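Local coordinates for Rik1-associated factor 1 (Schizosaccharomyces pombe, PDB 4O9D), which helps establish heterochromatin as a component of the Clr4 methyltransferase complex, which ubiquitylates and methylates histone H3, at residues L62-S74 with G413-E423. Residues are numbered along the deposited sequence; the frame is centred on the assembly and turned at random.
Sequences LWIGDFHSETIQS and GNKFGEFRIIE. With EDO (1,2-ethanediol), chain C.
Glu-70 O takes the backbone N-H of Arg-420 at 3.0 Å, and Phe-419 adds a CA-H...O contact to the same oxygen. Two more backbone bonds continue the parallel pairing: Ile-72 N to Arg-420 O, and Ile-422 N to Ile-72 O at 2.8 Å, so both polar backbone atoms of Ile-72 are used. Phe-419 brings its ring edge to the turn: CD1 lies 3.5 Å from Glu-70 C, and Thr-71 N sits in the plane of the ring, at its edge. CB of Phe-419 meets CG2 of Ile-72 at 3.8 Å; that methyl sits between backbone N and carbonyl carbon because CG1 is anti to the N (chi1 -161°). CG1 of Ile-421 reaches the same methyl, while CG2 of Ile-421 approaches the edge of the Trp-63 indole. Thr-71 and Ile-422 share the other face of the sheet, their CG2 methyls 4.0 Å apart. There Thr-71 OG1 hydrogen-bonds both Ser-69 OG and a 1,2-ethanediol, probably from the crystallisation liquor. OE1 of Glu-70 has its main partner in Lys-24; NH1 of Arg-420, 4.0 Å from that OE1, adds charge alone at long range and donates to Glu-418 O. Strand 420-422 thus adds a fifth, parallel strand outside 71-74, the outer strand of an antiparallel WD-propeller blade, and Phe-419 reaches Trp-23 of strand 21-26 and Met-405 of strand 403-407 in the adjoining blade.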
ATOM      1  N   LEU A  62       9.794  -3.177  12.699  1.00 28.24           N
ATOM      2  CA  LEU A  62       8.349  -3.003  12.934  1.00 30.37           C
ATOM      3  C   LEU A  62       8.061  -2.119  14.158  1.00 32.88           C
ATOM      4  O   LEU A  62       8.290  -2.522  15.303  1.00 29.34           O
ATOM      5  CB  LEU A  62       7.660  -4.383  13.079  1.00 27.08           C
ATOM      6  CG  LEU A  62       6.144  -4.311  13.313  1.00 29.53           C
ATOM      7  CD1 LEU A  62       5.426  -3.660  12.120  1.00 23.45           C
ATOM      8  CD2 LEU A  62       5.550  -5.696  13.640  1.00 25.64           C
ATOM      9  N   TRP A  63       7.559  -0.905  13.917  1.00 29.71           N
ATOM     10  CA  TRP A  63       7.405   0.066  15.004  1.00 29.93           C
ATOM     11  C   TRP A  63       5.971   0.573  15.149  1.00 34.00           C
ATOM     12  O   TRP A  63       5.200   0.631  14.180  1.00 28.29           O
ATOM     13  CB  TRP A  63       8.360   1.240  14.807  1.00 28.08           C
ATOM     14  CG  TRP A  63       9.813   0.836  14.733  1.00 32.70           C
ATOM     15  CD1 TRP A  63      10.440   0.211  13.693  1.00 33.95           C
ATOM     16  CD2 TRP A  63      10.821   1.041  15.744  1.00 31.77           C
ATOM     17  NE1 TRP A  63      11.766   0.005  13.997  1.00 39.36           N
ATOM     18  CE2 TRP A  63      12.024   0.511  15.246  1.00 36.21           C
ATOM     19  CE3 TRP A  63      10.812   1.611  17.025  1.00 33.32           C
ATOM     20  CZ2 TRP A  63      13.214   0.535  15.981  1.00 41.31           C
ATOM     21  CZ3 TRP A  63      11.989   1.638  17.752  1.00 36.29           C
ATOM     22  CH2 TRP A  63      13.176   1.109  17.226  1.00 41.39           C
ATOM     23  N   ILE A  64       5.614   0.930  16.377  1.00 25.65           N
ATOM     24  CA  ILE A  64       4.316   1.518  16.648  1.00 25.89           C
ATOM     25  C   ILE A  64       4.589   2.756  17.452  1.00 28.29           C
ATOM     26  O   ILE A  64       5.321   2.694  18.456  1.00 27.65           O
ATOM     27  CB  ILE A  64       3.382   0.594  17.471  1.00 31.37           C
ATOM     28  CG1 ILE A  64       3.070  -0.696  16.713  1.00 30.75           C
ATOM     29  CG2 ILE A  64       2.066   1.320  17.797  1.00 31.44           C
ATOM     30  CD1 ILE A  64       1.942  -1.508  17.354  1.00 39.00           C
ATOM     31  N   GLY A  65       4.018   3.873  17.004  1.00 28.50           N
ATOM     32  CA  GLY A  65       4.216   5.165  17.640  1.00 30.64           C
ATOM     33  C   GLY A  65       2.893   5.765  18.091  1.00 34.31           C
ATOM     34  O   GLY A  65       1.823   5.342  17.642  1.00 29.86           O
ATOM     35  N   ASP A  66       2.980   6.762  18.973  1.00 33.89           N
ATOM     36  CA  ASP A  66       1.820   7.394  19.580  1.00 32.64           C
ATOM     37  C   ASP A  66       1.953   8.909  19.433  1.00 38.07           C
ATOM     38  O   ASP A  66       2.941   9.492  19.883  1.00 34.42           O
ATOM     39  CB  ASP A  66       1.754   7.024  21.071  1.00 35.52           C
ATOM     40  CG  ASP A  66       0.527   7.593  21.758  1.00 38.80           C
ATOM     41  OD1 ASP A  66       0.541   8.789  22.106  1.00 39.32           O
ATOM     42  OD2 ASP A  66      -0.459   6.844  21.938  1.00 45.89           O
ATOM     43  N   PHE A  67       0.960   9.544  18.817  1.00 33.13           N
ATOM     44  CA  PHE A  67       1.053  10.967  18.488  1.00 37.24           C
ATOM     45  C   PHE A  67       0.947  11.857  19.746  1.00 36.70           C
ATOM     46  O   PHE A  67       1.654  12.845  19.870  1.00 32.54           O
ATOM     47  CB  PHE A  67      -0.009  11.358  17.454  1.00 32.06           C
ATOM     48  CG  PHE A  67       0.247  10.809  16.057  1.00 37.03           C
ATOM     49  CD1 PHE A  67       1.506  10.898  15.471  1.00 36.76           C
ATOM     50  CD2 PHE A  67      -0.776  10.213  15.328  1.00 32.17           C
ATOM     51  CE1 PHE A  67       1.741  10.409  14.174  1.00 32.29           C
ATOM     52  CE2 PHE A  67      -0.551   9.717  14.028  1.00 31.53           C
ATOM     53  CZ  PHE A  67       0.720   9.815  13.456  1.00 31.51           C
ATOM     54  N   HIS A  68       0.079  11.493  20.677  1.00 37.71           N
ATOM     55  CA  HIS A  68      -0.049  12.250  21.920  1.00 40.47           C
ATOM     56  C   HIS A  68       1.237  12.259  22.759  1.00 36.69           C
ATOM     57  O   HIS A  68       1.655  13.310  23.232  1.00 36.59           O
ATOM     58  CB  HIS A  68      -1.197  11.704  22.762  1.00 35.87           C
ATOM     59  CG  HIS A  68      -1.285  12.324  24.122  1.00 40.76           C
ATOM     60  ND1 HIS A  68      -1.294  13.688  24.317  1.00 50.49           N
ATOM     61  CD2 HIS A  68      -1.341  11.767  25.357  1.00 42.13           C
ATOM     62  CE1 HIS A  68      -1.367  13.948  25.612  1.00 41.67           C
ATOM     63  NE2 HIS A  68      -1.396  12.799  26.265  1.00 40.33           N
ATOM     64  N   SER A  69       1.870  11.100  22.932  1.00 35.62           N
ATOM     65  CA  SER A  69       3.038  10.997  23.822  1.00 34.23           C
ATOM     66  C   SER A  69       4.359  11.161  23.085  1.00 36.67           C
ATOM     67  O   SER A  69       5.417  11.331  23.713  1.00 31.34           O
ATOM     68  CB  SER A  69       3.024   9.650  24.574  1.00 35.42           C
ATOM     69  OG  SER A  69       3.208   8.557  23.682  1.00 33.63           O
ATOM     70  N   GLU A  70       4.304  11.102  21.753  1.00 31.22           N
ATOM     71  CA  GLU A  70       5.493  11.265  20.939  1.00 30.82           C
ATOM     72  C   GLU A  70       6.523  10.204  21.311  1.00 31.20           C
ATOM     73  O   GLU A  70       7.728  10.459  21.370  1.00 32.46           O
ATOM     74  CB  GLU A  70       6.039  12.688  21.096  1.00 29.10           C
ATOM     75  CG  GLU A  70       4.932  13.719  20.934  1.00 32.51           C
ATOM     76  CD  GLU A  70       5.438  15.162  20.812  1.00 37.01           C
ATOM     77  OE1 GLU A  70       6.662  15.413  20.985  1.00 33.92           O
ATOM     78  OE2 GLU A  70       4.594  16.040  20.526  1.00 39.13           O
ATOM     79  N   THR A  71       6.026   8.996  21.547  1.00 28.67           N
ATOM     80  CA  THR A  71       6.881   7.853  21.830  1.00 30.41           C
ATOM     81  C   THR A  71       6.716   6.788  20.758  1.00 30.71           C
ATOM     82  O   THR A  71       5.701   6.732  20.066  1.00 29.38           O
ATOM     83  CB  THR A  71       6.556   7.228  23.192  1.00 33.29           C
ATOM     84  OG1 THR A  71       5.196   6.791  23.200  1.00 31.87           O
ATOM     85  CG2 THR A  71       6.765   8.251  24.325  1.00 31.50           C
ATOM     86  N   ILE A  72       7.720   5.932  20.645  1.00 29.84           N
ATOM     87  CA  ILE A  72       7.714   4.882  19.650  1.00 29.64           C
ATOM     88  C   ILE A  72       8.382   3.612  20.216  1.00 30.37           C
ATOM     89  O   ILE A  72       9.317   3.681  21.020  1.00 35.58           O
ATOM     90  CB  ILE A  72       8.356   5.391  18.316  1.00 27.10           C
ATOM     91  CG1 ILE A  72       7.944   4.510  17.133  1.00 27.64           C
ATOM     92  CG2 ILE A  72       9.860   5.500  18.412  1.00 29.50           C
ATOM     93  CD1 ILE A  72       8.573   4.948  15.831  1.00 26.04           C
ATOM     94  N   GLN A  73       7.890   2.457  19.795  1.00 26.76           N
ATOM     95  CA  GLN A  73       8.305   1.173  20.367  1.00 32.45           C
ATOM     96  C   GLN A  73       8.522   0.151  19.266  1.00 32.90           C
ATOM     97  O   GLN A  73       7.716   0.070  18.346  1.00 27.35           O
ATOM     98  CB  GLN A  73       7.247   0.652  21.336  1.00 30.10           C
ATOM     99  CG  GLN A  73       7.644  -0.656  21.988  1.00 41.37           C
ATOM    100  CD  GLN A  73       6.500  -1.317  22.748  1.00 44.81           C
ATOM    101  OE1 GLN A  73       5.419  -0.736  22.927  1.00 46.38           O
ATOM    102  NE2 GLN A  73       6.736  -2.541  23.193  1.00 42.03           N
ATOM    103  N   SER A  74       9.624  -0.600  19.367  1.00 29.46           N
ATOM    104  CA  SER A  74       9.992  -1.636  18.407  1.00 32.37           C
ATOM    105  C   SER A  74       9.293  -2.933  18.765  1.00 33.63           C
ATOM    106  O   SER A  74       9.277  -3.304  19.939  1.00 33.47           O
ATOM    107  CB  SER A  74      11.517  -1.857  18.455  1.00 40.68           C
ATOM    108  OG  SER A  74      11.945  -2.857  17.533  1.00 37.75           O
ATOM    109  N   GLY A 413       7.576  22.704  13.046  1.00 51.10           N
ATOM    110  CA  GLY A 413       6.996  23.840  12.344  1.00 52.77           C
ATOM    111  C   GLY A 413       8.066  24.573  11.558  1.00 58.80           C
ATOM    112  O   GLY A 413       7.791  25.368  10.652  1.00 60.66           O
ATOM    113  N   ASN A 414       9.309  24.313  11.933  1.00 59.22           N
ATOM    114  CA  ASN A 414      10.451  24.743  11.152  1.00 53.66           C
ATOM    115  C   ASN A 414      11.396  23.553  11.045  1.00 52.66           C
ATOM    116  O   ASN A 414      11.946  23.270   9.979  1.00 53.51           O
ATOM    117  CB  ASN A 414      11.147  25.938  11.820  1.00 57.74           C
ATOM    118  CG  ASN A 414      10.184  27.086  12.136  1.00 60.05           C
ATOM    119  OD1 ASN A 414       9.292  27.402  11.349  1.00 65.32           O
ATOM    120  ND2 ASN A 414      10.370  27.715  13.294  1.00 61.84           N
ATOM    121  N   LYS A 415      11.556  22.840  12.156  1.00 47.90           N
ATOM    122  CA  LYS A 415      12.489  21.725  12.215  1.00 45.62           C
ATOM    123  C   LYS A 415      11.818  20.449  12.710  1.00 41.00           C
ATOM    124  O   LYS A 415      10.747  20.487  13.313  1.00 42.08           O
ATOM    125  CB  LYS A 415      13.668  22.072  13.120  1.00 50.72           C
ATOM    126  CG  LYS A 415      13.273  22.695  14.459  1.00 55.10           C
ATOM    127  CD  LYS A 415      14.485  22.861  15.379  1.00 57.24           C
ATOM    128  CE  LYS A 415      15.543  23.778  14.771  1.00 64.70           C
ATOM    129  NZ  LYS A 415      16.942  23.347  15.083  1.00 60.64           N
ATOM    130  N   PHE A 416      12.473  19.323  12.459  1.00 35.06           N
ATOM    131  CA  PHE A 416      11.973  18.030  12.916  1.00 39.95           C
ATOM    132  C   PHE A 416      12.409  17.732  14.349  1.00 43.60           C
ATOM    133  O   PHE A 416      13.568  17.945  14.711  1.00 43.37           O
ATOM    134  CB  PHE A 416      12.502  16.917  12.027  1.00 38.25           C
ATOM    135  CG  PHE A 416      12.014  16.976  10.617  1.00 34.49           C
ATOM    136  CD1 PHE A 416      10.727  16.553  10.299  1.00 37.69           C
ATOM    137  CD2 PHE A 416      12.848  17.414   9.601  1.00 40.85           C
ATOM    138  CE1 PHE A 416      10.274  16.590   8.981  1.00 37.12           C
ATOM    139  CE2 PHE A 416      12.403  17.450   8.276  1.00 42.34           C
ATOM    140  CZ  PHE A 416      11.115  17.035   7.971  1.00 37.58           C
ATOM    141  N   GLY A 417      11.472  17.238  15.153  1.00 38.70           N
ATOM    142  CA  GLY A 417      11.788  16.724  16.466  1.00 39.50           C
ATOM    143  C   GLY A 417      12.073  15.243  16.354  1.00 38.35           C
ATOM    144  O   GLY A 417      12.227  14.706  15.239  1.00 33.26           O
ATOM    145  N   GLU A 418      12.147  14.585  17.506  1.00 38.59           N
ATOM    146  CA  GLU A 418      12.324  13.141  17.565  1.00 34.73           C
ATOM    147  C   GLU A 418      11.231  12.520  18.398  1.00 38.06           C
ATOM    148  O   GLU A 418      10.636  13.178  19.259  1.00 37.59           O
ATOM    149  CB  GLU A 418      13.669  12.777  18.188  1.00 39.68           C
ATOM    150  CG  GLU A 418      14.840  12.841  17.239  1.00 44.72           C
ATOM    151  CD  GLU A 418      16.169  12.645  17.955  1.00 56.07           C
ATOM    152  OE1 GLU A 418      16.941  13.624  18.030  1.00 57.66           O
ATOM    153  OE2 GLU A 418      16.442  11.520  18.451  1.00 57.09           O
ATOM    154  N   PHE A 419      10.965  11.246  18.120  1.00 36.05           N
ATOM    155  CA  PHE A 419      10.160  10.428  18.992  1.00 36.45           C
ATOM    156  C   PHE A 419      11.125   9.935  20.056  1.00 38.44           C
ATOM    157  O   PHE A 419      12.345   9.888  19.831  1.00 41.20           O
ATOM    158  CB  PHE A 419       9.533   9.245  18.229  1.00 31.66           C
ATOM    159  CG  PHE A 419       8.393   9.644  17.327  1.00 34.03           C
ATOM    160  CD1 PHE A 419       7.120   9.853  17.846  1.00 34.05           C
ATOM    161  CD2 PHE A 419       8.595   9.816  15.956  1.00 35.96           C
ATOM    162  CE1 PHE A 419       6.053  10.237  17.017  1.00 33.88           C
ATOM    163  CE2 PHE A 419       7.543  10.188  15.125  1.00 29.83           C
ATOM    164  CZ  PHE A 419       6.267  10.392  15.662  1.00 34.08           C
ATOM    165  N   ARG A 420      10.601   9.596  21.222  1.00 32.59           N
ATOM    166  CA  ARG A 420      11.432   8.970  22.234  1.00 34.13           C
ATOM    167  C   ARG A 420      11.143   7.476  22.201  1.00 30.58           C
ATOM    168  O   ARG A 420       9.991   7.062  22.302  1.00 28.94           O
ATOM    169  CB  ARG A 420      11.160   9.578  23.611  1.00 33.64           C
ATOM    170  CG  ARG A 420      11.805  10.975  23.809  1.00 38.97           C
ATOM    171  CD  ARG A 420      11.149  12.051  22.937  1.00 45.54           C
ATOM    172  NE  ARG A 420      11.196  13.368  23.584  1.00 57.55           N
ATOM    173  CZ  ARG A 420      10.875  14.521  22.993  1.00 53.44           C
ATOM    174  NH1 ARG A 420      10.484  14.551  21.724  1.00 41.90           N
ATOM    175  NH2 ARG A 420      10.950  15.653  23.678  1.00 56.55           N
ATOM    176  N   ILE A 421      12.191   6.684  22.017  1.00 29.05           N
ATOM    177  CA  ILE A 421      12.068   5.229  21.953  1.00 32.58           C
ATOM    178  C   ILE A 421      11.815   4.629  23.329  1.00 38.27           C
ATOM    179  O   ILE A 421      12.539   4.942  24.276  1.00 34.61           O
ATOM    180  CB  ILE A 421      13.345   4.581  21.415  1.00 33.86           C
ATOM    181  CG1 ILE A 421      13.609   5.031  19.978  1.00 36.38           C
ATOM    182  CG2 ILE A 421      13.226   3.061  21.481  1.00 34.59           C
ATOM    183  CD1 ILE A 421      14.836   4.402  19.377  1.00 45.91           C
ATOM    184  N   ILE A 422      10.803   3.767  23.436  1.00 34.46           N
ATOM    185  CA  ILE A 422      10.448   3.168  24.719  1.00 38.55           C
ATOM    186  C   ILE A 422      10.517   1.648  24.599  1.00 44.18           C
ATOM    187  O   ILE A 422      10.746   1.119  23.510  1.00 42.65           O
ATOM    188  CB  ILE A 422       9.026   3.582  25.179  1.00 38.74           C
ATOM    189  CG1 ILE A 422       7.991   3.241  24.108  1.00 38.08           C
ATOM    190  CG2 ILE A 422       8.955   5.077  25.492  1.00 38.22           C
ATOM    191  CD1 ILE A 422       6.593   3.022  24.656  1.00 40.61           C
ATOM    192  N   GLU A 423      10.332   0.942  25.710  1.00 40.71           N
ATOM    193  CA  GLU A 423      10.236  -0.522  25.657  1.00 50.07           C
ATOM    194  C   GLU A 423       8.944  -1.025  26.301  1.00 50.34           C
ATOM    195  O   GLU A 423       8.776  -0.938  27.516  1.00 51.88           O
ATOM    196  CB  GLU A 423      11.433  -1.174  26.344  1.00 48.84           C
ATOM    197  CG  GLU A 423      12.771  -0.755  25.768  1.00 59.24           C
ATOM    198  CD  GLU A 423      13.935  -1.406  26.486  1.00 63.48           C
ATOM    199  OE1 GLU A 423      13.781  -1.748  27.679  1.00 65.02           O
ATOM    200  OE2 GLU A 423      15.000  -1.582  25.857  1.00 68.50           O
TER
HETATM  201  C1  EDO C 701       3.736   2.831  21.116  1.00 35.54           C
HETATM  202  O1  EDO C 701       2.376   2.702  21.552  1.00 50.59           O
HETATM  203  C2  EDO C 701       4.324   4.158  21.598  1.00 38.30           C
HETATM  204  O2  EDO C 701       4.098   4.359  23.001  1.00 39.59           O